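Local coordinates for protein CofB (Escherichia coli, PDB 5AX6) that is the trimeric minor pilin of the CFA/III type IVb pilus of enterotoxigenic E. coli and probably takes part in pilus assembly, at residues G20-V25 with V142-T147; S72-W77 with I123-F128; T375-R380 with Y472-F477. All coordinates share one frame; numbering follows the deposited sequence.

Contact 1: residues G20-V25 with V142-T147; sequences GIVDFV and VDFILT
The ring of Phe144 points its far edge at the helix segment 20-25 and meets Ile21 and Val22 there. Followed from its root, CB leaves strand 142-147 on the helix-facing side, and a chi1 of -63° sets CG beside the backbone N, opposite the carbonyl carbon, carrying the ring outward. CB and CG touch nothing on the helix segment; the outer ring atoms make the contact. Phe144 CE1 lies near Ile21 CB, and Phe144 CZ at the tip reaches that same Ile21 CB at 4.0 Å. The branch methyl Ile21 CG2 is 4.1 Å from Phe144 CZ. On the other flank, Phe144 CE2 meets Val22 CG2 at 4.0 Å. Ile21 CB and Val22 CG2 both sit near the ring plane, so it is the edge of the phenyl group that abuts the helix. This is the pilin fold, in which an N-terminal helix, here 4-25, lies against an antiparallel sheet; the helix segment runs at 156° to the strand segment, with axes 10.2 Å apart at closest. One turn on from Ile21, Val25 meets Val142 tip to tip, CG2 to CG2 at 4.1 Å. No hydrogen bond joins the segments, and beta-branched residues suit this surface because their methyls spring from CB close to each backbone. An alanine in place of Phe144 would probably open a gap at Ile21 CB and Val22 CG2, where the ring edge now sits. Ile126 of the neighbouring strand and Ile227 of strand 220-227 also pack against the phenyl ring.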
loop_
_atom_site.group_PDB
_atom_site.type_symbol
_atom_site.label_atom_id
_atom_site.label_comp_id
_atom_site.label_asym_id
_atom_site.label_seq_id
_atom_site.Cartn_x
_atom_site.Cartn_y
_atom_site.Cartn_z
ATOM N N GLY A 20 -25.124 -3.971 -18.611
ATOM C CA GLY A 20 -24.788 -2.653 -19.123
ATOM C C GLY A 20 -25.918 -1.652 -18.992
ATOM O O GLY A 20 -25.699 -0.502 -18.594
ATOM N N ILE A 21 -27.139 -2.080 -19.314
ATOM C CA ILE A 21 -28.281 -1.195 -19.185
ATOM C C ILE A 21 -28.465 -0.845 -17.697
ATOM O O ILE A 21 -28.704 0.295 -17.338
ATOM C CB ILE A 21 -29.573 -1.832 -19.739
ATOM C CG1 ILE A 21 -29.489 -2.025 -21.261
ATOM C CG2 ILE A 21 -30.769 -0.983 -19.389
ATOM C CD1 ILE A 21 -29.456 -0.716 -22.027
ATOM N N VAL A 22 -28.331 -1.837 -16.835
ATOM C CA VAL A 22 -28.480 -1.589 -15.397
ATOM C C VAL A 22 -27.396 -0.646 -14.874
ATOM O O VAL A 22 -27.671 0.229 -14.044
ATOM C CB VAL A 22 -28.468 -2.915 -14.634
ATOM C CG1 VAL A 22 -28.362 -2.681 -13.126
ATOM C CG2 VAL A 22 -29.744 -3.717 -14.992
ATOM N N ASP A 23 -26.177 -0.792 -15.395
ATOM C CA ASP A 23 -25.078 0.094 -15.011
ATOM C C ASP A 23 -25.417 1.539 -15.339
ATOM O O ASP A 23 -25.138 2.447 -14.561
ATOM C CB ASP A 23 -23.768 -0.296 -15.724
ATOM C CG ASP A 23 -23.050 -1.473 -15.073
ATOM O OD1 ASP A 23 -23.382 -1.867 -13.933
ATOM O OD2 ASP A 23 -22.129 -2.010 -15.722
ATOM N N PHE A 24 -26.038 1.744 -16.500
ATOM C CA PHE A 24 -26.427 3.075 -16.952
ATOM C C PHE A 24 -27.505 3.669 -16.046
ATOM O O PHE A 24 -27.420 4.834 -15.619
ATOM C CB PHE A 24 -26.918 3.003 -18.400
ATOM C CG PHE A 24 -27.318 4.334 -18.992
ATOM C CD1 PHE A 24 -26.366 5.303 -19.268
ATOM C CD2 PHE A 24 -28.648 4.599 -19.293
ATOM C CE1 PHE A 24 -26.735 6.534 -19.818
ATOM C CE2 PHE A 24 -29.021 5.811 -19.859
ATOM C CZ PHE A 24 -28.067 6.776 -20.122
ATOM N N VAL A 25 -28.525 2.862 -15.766
ATOM C CA VAL A 25 -29.591 3.274 -14.857
ATOM C C VAL A 25 -29.000 3.669 -13.497
ATOM O O VAL A 25 -29.456 4.631 -12.861
ATOM C CB VAL A 25 -30.634 2.150 -14.677
ATOM C CG1 VAL A 25 -31.580 2.432 -13.497
ATOM C CG2 VAL A 25 -31.444 1.980 -15.951
ATOM N N VAL A 142 -35.462 -2.730 -12.782
ATOM C CA VAL A 142 -35.413 -2.824 -14.240
ATOM C C VAL A 142 -35.852 -4.213 -14.661
ATOM O O VAL A 142 -35.234 -5.207 -14.287
ATOM C CB VAL A 142 -33.994 -2.534 -14.806
ATOM C CG1 VAL A 142 -34.026 -2.535 -16.336
ATOM C CG2 VAL A 142 -33.466 -1.202 -14.286
ATOM N N ASP A 143 -36.930 -4.276 -15.436
ATOM C CA ASP A 143 -37.446 -5.549 -15.927
ATOM C C ASP A 143 -37.075 -5.752 -17.389
ATOM O O ASP A 143 -37.238 -4.843 -18.193
ATOM C CB ASP A 143 -38.974 -5.610 -15.789
ATOM C CG ASP A 143 -39.441 -5.701 -14.342
ATOM O OD1 ASP A 143 -38.639 -6.099 -13.463
ATOM O OD2 ASP A 143 -40.632 -5.393 -14.096
ATOM N N PHE A 144 -36.617 -6.954 -17.720
ATOM C CA PHE A 144 -36.300 -7.336 -19.090
ATOM C C PHE A 144 -37.226 -8.469 -19.513
ATOM O O PHE A 144 -37.237 -9.524 -18.880
ATOM C CB PHE A 144 -34.837 -7.786 -19.209
ATOM C CG PHE A 144 -33.843 -6.712 -18.882
ATOM C CD1 PHE A 144 -33.300 -5.916 -19.888
ATOM C CD2 PHE A 144 -33.450 -6.496 -17.569
ATOM C CE1 PHE A 144 -32.383 -4.910 -19.587
ATOM C CE2 PHE A 144 -32.531 -5.513 -17.258
ATOM C CZ PHE A 144 -31.992 -4.713 -18.269
ATOM N N ILE A 145 -38.011 -8.244 -20.558
ATOM C CA ILE A 145 -38.898 -9.280 -21.077
ATOM C C ILE A 145 -38.167 -9.967 -22.212
ATOM O O ILE A 145 -37.800 -9.328 -23.200
ATOM C CB ILE A 145 -40.253 -8.712 -21.567
ATOM C CG1 ILE A 145 -41.114 -8.275 -20.375
ATOM C CG2 ILE A 145 -41.017 -9.747 -22.385
ATOM C CD1 ILE A 145 -40.604 -7.031 -19.679
ATOM N N LEU A 146 -37.913 -11.257 -22.032
ATOM C CA LEU A 146 -37.202 -12.054 -23.026
ATOM C C LEU A 146 -38.189 -12.918 -23.783
ATOM O O LEU A 146 -38.936 -13.677 -23.173
ATOM C CB LEU A 146 -36.145 -12.935 -22.362
ATOM C CG LEU A 146 -34.793 -12.292 -22.043
ATOM C CD1 LEU A 146 -34.998 -10.948 -21.391
ATOM C CD2 LEU A 146 -33.974 -13.221 -21.148
ATOM N N THR A 147 -38.200 -12.790 -25.107
ATOM C CA THR A 147 -39.114 -13.574 -25.921
ATOM C C THR A 147 -38.467 -14.890 -26.361
ATOM O O THR A 147 -37.292 -14.931 -26.743
ATOM C CB THR A 147 -39.586 -12.777 -27.145
ATOM O OG1 THR A 147 -40.516 -13.565 -27.895
ATOM C CG2 THR A 147 -38.401 -12.388 -28.031
#

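Contact 2: residues S72-W77 with I123-F128; sequences SEFINW and IDRIDF
Phe74 and Arg125 lie flat on each other, ring and guanidinium centres 4.1 Å apart and planes 14° from parallel, an off-centre cation-pi stack. Phe74 CD2 sits over the guanidinium centre, while Arg125 CD rests above the same face of the phenyl ring as a CH-pi contact. At the guanidinium edge is Asp127, gripped side-on: Arg125 NE donates to Asp127 OD1 at 2.9 Å, nearly in the guanidinium plane and on the syn lone pair, and Arg125 NH2 to Asp127 OD2. Arginine suits this place because its flat cation offers a face to the ring and an edge to the carboxylate. Its chain, with CG anti to the backbone N (chi1 159°) and extended beyond, reaches Phe74. On the other face of the sheet, Ile126 CD1 lies over the six-membered ring of Trp77, 3.6 Å from Trp77 CE3, and Ile123 O sits at the indole edge. Further along that face Ile75 CD1 touches Phe128 CE2. Between these layers the backbones pair antiparallel, Ile75 N to Ile126 O at 2.8 Å and Ile126 N to Ile75 O at 2.9 Å, with Trp77 N reaching Asp124 O from above its carbonyl plane. Strand 75-76 is thus a short outermost strand of the pilin domain's antiparallel sheet within this chain, beside strand 121-130, where Asp124 and Arg125 face Ile145 in a classic beta bulge; Trp77 and Ile123 also touch helix 4-25. Arg125 NH1 also bonds Ala190 O and NH2 Ser68 O, so the buried cation is probably stabilised in its charged form and fixed in rotation against Phe74.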
loop_
_atom_site.group_PDB
_atom_site.type_symbol
_atom_site.label_atom_id
_atom_site.label_comp_id
_atom_site.label_asym_id
_atom_site.label_seq_id
_atom_site.Cartn_x
_atom_site.Cartn_y
_atom_site.Cartn_z
ATOM N N SER A 72 -45.325 4.322 -24.439
ATOM C CA SER A 72 -44.651 5.495 -23.900
ATOM C C SER A 72 -44.231 5.243 -22.452
ATOM O O SER A 72 -43.636 6.105 -21.815
ATOM C CB SER A 72 -45.559 6.722 -23.974
ATOM O OG SER A 72 -46.499 6.703 -22.915
ATOM N N GLU A 73 -44.561 4.064 -21.937
ATOM C CA GLU A 73 -44.173 3.686 -20.577
ATOM C C GLU A 73 -43.083 2.624 -20.613
ATOM O O GLU A 73 -42.003 2.823 -20.070
ATOM C CB GLU A 73 -45.391 3.192 -19.780
ATOM C CG GLU A 73 -46.420 4.297 -19.583
ATOM C CD GLU A 73 -47.683 3.828 -18.888
ATOM O OE1 GLU A 73 -47.842 2.601 -18.676
ATOM O OE2 GLU A 73 -48.524 4.699 -18.576
ATOM N N PHE A 74 -43.352 1.499 -21.266
ATOM C CA PHE A 74 -42.279 0.535 -21.458
ATOM C C PHE A 74 -41.388 0.995 -22.604
ATOM O O PHE A 74 -41.708 1.946 -23.325
ATOM C CB PHE A 74 -42.814 -0.884 -21.693
ATOM C CG PHE A 74 -43.592 -1.062 -22.966
ATOM C CD1 PHE A 74 -42.944 -1.232 -24.182
ATOM C CD2 PHE A 74 -44.981 -1.117 -22.940
ATOM C CE1 PHE A 74 -43.672 -1.431 -25.359
ATOM C CE2 PHE A 74 -45.716 -1.320 -24.108
ATOM C CZ PHE A 74 -45.062 -1.476 -25.318
ATOM N N ILE A 75 -40.262 0.320 -22.763
ATOM C CA ILE A 75 -39.319 0.648 -23.823
ATOM C C ILE A 75 -39.205 -0.538 -24.773
ATOM O O ILE A 75 -38.774 -1.621 -24.382
ATOM C CB ILE A 75 -37.944 1.008 -23.236
ATOM C CG1 ILE A 75 -38.064 2.303 -22.427
ATOM C CG2 ILE A 75 -36.890 1.171 -24.344
ATOM C CD1 ILE A 75 -36.762 2.677 -21.700
ATOM N N ASN A 76 -39.609 -0.348 -26.020
ATOM C CA ASN A 76 -39.515 -1.437 -26.981
ATOM C C ASN A 76 -38.047 -1.649 -27.329
ATOM O O ASN A 76 -37.284 -0.687 -27.417
ATOM C CB ASN A 76 -40.347 -1.132 -28.230
ATOM C CG ASN A 76 -40.729 -2.378 -28.992
ATOM O OD1 ASN A 76 -40.296 -3.486 -28.661
ATOM N ND2 ASN A 76 -41.539 -2.209 -30.026
ATOM N N TRP A 77 -37.636 -2.900 -27.497
ATOM C CA TRP A 77 -36.220 -3.199 -27.715
ATOM C C TRP A 77 -36.028 -4.147 -28.898
ATOM O O TRP A 77 -36.940 -4.892 -29.249
ATOM C CB TRP A 77 -35.613 -3.817 -26.450
ATOM C CG TRP A 77 -34.092 -3.916 -26.444
ATOM C CD1 TRP A 77 -33.342 -5.026 -26.699
ATOM C CD2 TRP A 77 -33.164 -2.872 -26.116
ATOM N NE1 TRP A 77 -32.003 -4.735 -26.573
ATOM C CE2 TRP A 77 -31.868 -3.415 -26.216
ATOM C CE3 TRP A 77 -33.303 -1.517 -25.774
ATOM C CZ2 TRP A 77 -30.714 -2.661 -25.977
ATOM C CZ3 TRP A 77 -32.155 -0.771 -25.532
ATOM C CH2 TRP A 77 -30.882 -1.344 -25.637
ATOM N N ILE A 123 -34.021 -10.092 -25.959
ATOM C CA ILE A 123 -34.713 -9.049 -25.197
ATOM C C ILE A 123 -35.725 -8.334 -26.080
ATOM O O ILE A 123 -35.369 -7.757 -27.104
ATOM C CB ILE A 123 -33.734 -8.021 -24.611
ATOM C CG1 ILE A 123 -32.740 -8.721 -23.686
ATOM C CG2 ILE A 123 -34.508 -6.923 -23.856
ATOM C CD1 ILE A 123 -31.527 -7.876 -23.315
ATOM N N ASP A 124 -36.993 -8.371 -25.677
ATOM C CA ASP A 124 -38.065 -7.815 -26.491
ATOM C C ASP A 124 -38.501 -6.430 -26.004
ATOM O O ASP A 124 -39.052 -5.626 -26.751
ATOM C CB ASP A 124 -39.269 -8.766 -26.485
ATOM C CG ASP A 124 -40.275 -8.431 -27.565
ATOM O OD1 ASP A 124 -39.855 -8.231 -28.730
ATOM O OD2 ASP A 124 -41.482 -8.359 -27.254
ATOM N N ARG A 125 -38.235 -6.157 -24.736
ATOM C CA ARG A 125 -38.815 -4.998 -24.096
ATOM C C ARG A 125 -38.170 -4.797 -22.738
ATOM O O ARG A 125 -37.756 -5.763 -22.088
ATOM C CB ARG A 125 -40.330 -5.196 -23.969
ATOM C CG ARG A 125 -41.006 -4.365 -22.923
ATOM C CD ARG A 125 -42.495 -4.679 -22.908
ATOM N NE ARG A 125 -43.106 -4.263 -21.652
ATOM C CZ ARG A 125 -44.403 -4.349 -21.399
ATOM N NH1 ARG A 125 -45.226 -4.825 -22.328
ATOM N NH2 ARG A 125 -44.872 -3.947 -20.226
ATOM N N ILE A 126 -38.063 -3.535 -22.340
ATOM C CA ILE A 126 -37.472 -3.154 -21.064
ATOM C C ILE A 126 -38.423 -2.232 -20.335
ATOM O O ILE A 126 -38.980 -1.306 -20.935
ATOM C CB ILE A 126 -36.111 -2.460 -21.253
ATOM C CG1 ILE A 126 -35.132 -3.412 -21.947
ATOM C CG2 ILE A 126 -35.550 -1.983 -19.911
ATOM C CD1 ILE A 126 -33.852 -2.722 -22.440
ATOM N N ASP A 127 -38.636 -2.503 -19.046
ATOM C CA ASP A 127 -39.496 -1.675 -18.206
ATOM C C ASP A 127 -38.662 -1.025 -17.107
ATOM O O ASP A 127 -38.104 -1.740 -16.284
ATOM C CB ASP A 127 -40.623 -2.506 -17.545
ATOM C CG ASP A 127 -41.629 -3.079 -18.550
ATOM O OD1 ASP A 127 -41.438 -2.904 -19.771
ATOM O OD2 ASP A 127 -42.612 -3.731 -18.106
ATOM N N PHE A 128 -38.591 0.307 -17.098
ATOM C CA PHE A 128 -37.949 1.066 -16.019
ATOM C C PHE A 128 -39.009 1.396 -14.975
ATOM O O PHE A 128 -39.801 2.325 -15.171
ATOM C CB PHE A 128 -37.325 2.375 -16.521
ATOM C CG PHE A 128 -36.101 2.199 -17.383
ATOM C CD1 PHE A 128 -35.300 1.077 -17.275
ATOM C CD2 PHE A 128 -35.744 3.190 -18.286
ATOM C CE1 PHE A 128 -34.161 0.934 -18.076
ATOM C CE2 PHE A 128 -34.613 3.053 -19.084
ATOM C CZ PHE A 128 -33.829 1.927 -18.978
HETATM O O HOH W 1 -39.626 2.053 -19.123
HETATM O O HOH W 2 -36.363 -8.103 -29.848
#

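Contact 3: residues T375-R380 with Y472-F477; sequences TSEKGR and YLNPKF
A type II beta turn, Glu377 to Arg380, meets the end of strand 468-473 in the C-terminal domain of CofB. Gly379 holds the third position of the turn, where its positive phi of 87° favours glycine; a CB would also point at Asn474 O and come tightly close to it. The turn leaves the carbonyl of Lys378 facing Asn474, whose ND2 donates to Lys378 O at 2.9 Å. This is the one direct hydrogen bond between the segments. It is almost straight at the hydrogen, 177°, and the oxygen lies in the amide plane, although the nitrogen approaches from above the plane of the carbonyl. With chi1 at -57°, Asn474 CG stands opposite its own carbonyl carbon, and CB packs 3.4 Å from Gly379 O. The amide's other end is used too, OD1 accepting from the backbone N of Ala457, so asparagine suits the site by donating to one loop and accepting from one strand, which fixes the way its amide is flipped.

Leu473 completes the contact by crossing the end of Glu377 obliquely, its CD1 3.7 Å from Glu377 OE1, while Leu473 CD2 is 4.0 Å from Glu377 CG. The carboxylate itself bonds through OE2 to Tyr370 OH and forms a salt bridge with Arg430 of a second subunit, which also packs on Leu473. Within the turn, Arg380 NH1 folds back to Glu377 O at 2.8 Å. The loop leads directly into strand 381-384, with helix 359-362 close to Lys378 and Pro475, and Thr456 of strand 452-463 packs against Glu377 and Asn474; 381-384 and 468-473 both pair with that strand.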
loop_
_atom_site.group_PDB
_atom_site.type_symbol
_atom_site.label_atom_id
_atom_site.label_comp_id
_atom_site.label_asym_id
_atom_site.label_seq_id
_atom_site.Cartn_x
_atom_site.Cartn_y
_atom_site.Cartn_z
ATOM N N THR A 375 42.120 -24.256 13.840
ATOM C CA THR A 375 41.023 -24.130 14.796
ATOM C C THR A 375 41.523 -23.749 16.182
ATOM O O THR A 375 40.728 -23.381 17.055
ATOM C CB THR A 375 40.198 -25.437 14.934
ATOM O OG1 THR A 375 41.042 -26.490 15.415
ATOM C CG2 THR A 375 39.577 -25.835 13.610
ATOM N N SER A 376 42.837 -23.830 16.384
ATOM C CA SER A 376 43.398 -23.731 17.726
ATOM C C SER A 376 44.640 -22.862 17.835
ATOM O O SER A 376 45.133 -22.628 18.937
ATOM C CB SER A 376 43.739 -25.133 18.252
ATOM O OG SER A 376 42.719 -25.621 19.091
ATOM N N GLU A 377 45.155 -22.396 16.702
ATOM C CA GLU A 377 46.398 -21.623 16.705
ATOM C C GLU A 377 46.276 -20.308 17.455
ATOM O O GLU A 377 45.289 -19.589 17.322
ATOM C CB GLU A 377 46.858 -21.335 15.279
ATOM C CG GLU A 377 47.710 -22.450 14.670
ATOM C CD GLU A 377 47.921 -22.263 13.180
ATOM O OE1 GLU A 377 47.149 -21.496 12.563
ATOM O OE2 GLU A 377 48.855 -22.879 12.626
ATOM N N LYS A 378 47.297 -20.001 18.240
ATOM C CA LYS A 378 47.361 -18.728 18.935
ATOM C C LYS A 378 47.400 -17.583 17.933
ATOM O O LYS A 378 48.064 -17.673 16.895
ATOM C CB LYS A 378 48.584 -18.662 19.850
ATOM C CG LYS A 378 48.517 -19.611 21.041
ATOM C CD LYS A 378 49.367 -19.116 22.206
ATOM C CE LYS A 378 48.630 -18.063 23.020
ATOM N NZ LYS A 378 47.386 -18.621 23.621
ATOM N N GLY A 379 46.678 -16.514 18.255
ATOM C CA GLY A 379 46.728 -15.284 17.482
ATOM C C GLY A 379 45.764 -15.259 16.313
ATOM O O GLY A 379 45.684 -14.263 15.591
ATOM N N ARG A 380 45.042 -16.351 16.111
ATOM C CA ARG A 380 44.104 -16.429 15.003
ATOM C C ARG A 380 42.982 -15.412 15.183
ATOM O O ARG A 380 42.706 -14.946 16.298
ATOM C CB ARG A 380 43.515 -17.827 14.882
ATOM C CG ARG A 380 42.549 -18.184 16.001
ATOM C CD ARG A 380 42.188 -19.660 15.960
ATOM N NE ARG A 380 41.263 -20.003 17.036
ATOM C CZ ARG A 380 41.635 -20.248 18.289
ATOM N NH1 ARG A 380 42.920 -20.206 18.622
ATOM N NH2 ARG A 380 40.723 -20.547 19.206
ATOM N N TYR A 472 56.560 -16.242 10.341
ATOM C CA TYR A 472 55.758 -15.805 11.474
ATOM C C TYR A 472 54.329 -16.340 11.360
ATOM O O TYR A 472 53.780 -16.433 10.249
ATOM C CB TYR A 472 55.715 -14.273 11.559
ATOM C CG TYR A 472 57.042 -13.568 11.747
ATOM C CD1 TYR A 472 57.983 -14.012 12.674
ATOM C CD2 TYR A 472 57.338 -12.424 11.008
ATOM C CE1 TYR A 472 59.198 -13.338 12.840
ATOM C CE2 TYR A 472 58.532 -11.754 11.161
ATOM C CZ TYR A 472 59.459 -12.209 12.080
ATOM O OH TYR A 472 60.636 -11.517 12.225
ATOM N N LEU A 473 53.733 -16.671 12.508
ATOM C CA LEU A 473 52.343 -17.109 12.589
ATOM C C LEU A 473 51.434 -16.033 13.180
ATOM O O LEU A 473 51.703 -15.519 14.260
ATOM C CB LEU A 473 52.232 -18.377 13.441
ATOM C CG LEU A 473 50.810 -18.869 13.711
ATOM C CD1 LEU A 473 50.176 -19.393 12.425
ATOM C CD2 LEU A 473 50.794 -19.945 14.798
ATOM N N ASN A 474 50.350 -15.705 12.478
ATOM C CA ASN A 474 49.336 -14.776 12.984
ATOM C C ASN A 474 49.881 -13.552 13.721
ATOM O O ASN A 474 49.559 -13.337 14.891
ATOM C CB ASN A 474 48.377 -15.512 13.918
ATOM C CG ASN A 474 47.705 -16.694 13.251
ATOM O OD1 ASN A 474 47.476 -16.695 12.039
ATOM N ND2 ASN A 474 47.392 -17.719 14.041
ATOM N N PRO A 475 50.700 -12.746 13.042
ATOM C CA PRO A 475 51.418 -11.634 13.677
ATOM C C PRO A 475 50.599 -10.342 13.854
ATOM O O PRO A 475 49.786 -9.998 12.996
ATOM C CB PRO A 475 52.586 -11.385 12.722
ATOM C CG PRO A 475 52.124 -11.874 11.405
ATOM C CD PRO A 475 51.060 -12.912 11.623
ATOM N N LYS A 476 50.834 -9.639 14.961
ATOM C CA LYS A 476 50.149 -8.374 15.235
ATOM C C LYS A 476 50.544 -7.285 14.247
ATOM O O LYS A 476 49.905 -6.224 14.198
ATOM C CB LYS A 476 50.452 -7.886 16.656
ATOM C CG LYS A 476 51.946 -7.667 16.890
ATOM C CD LYS A 476 52.216 -6.978 18.212
ATOM C CE LYS A 476 53.719 -6.767 18.402
ATOM N NZ LYS A 476 54.060 -6.290 19.767
ATOM N N PHE A 477 51.604 -7.524 13.479
ATOM C CA PHE A 477 52.008 -6.551 12.469
ATOM C C PHE A 477 51.543 -6.962 11.069
ATOM O O PHE A 477 52.165 -6.625 10.053
ATOM C CB PHE A 477 53.528 -6.308 12.499
ATOM C CG PHE A 477 54.360 -7.547 12.709
ATOM C CD1 PHE A 477 54.720 -8.350 11.635
ATOM C CD2 PHE A 477 54.824 -7.884 13.982
ATOM C CE1 PHE A 477 55.515 -9.487 11.826
ATOM C CE2 PHE A 477 55.615 -9.021 14.180
ATOM C CZ PHE A 477 55.959 -9.814 13.100
#

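Overall arrangement
Contacts 1 and 2 belong to the pilin domain, their centres 9 Å apart, and contact 2 is nested along the chain within the loop that contact 1 closes. They share one antiparallel sheet: strands 75-76, 121-130 and 139-148 are successive neighbours in it, and helix 4-25 packs on one face, where Val25 touches Phe128. Contact 3 comes later in the chain, in the C-terminal domain, with its centre about 88 Å from that of contact 1 and 97 Å from that of contact 2, on the opposite side of the chain's centre. The long molecule thus separates its helix-on-sheet pilin part from a distal domain, where contact 3 also reaches a second subunit of the trimer.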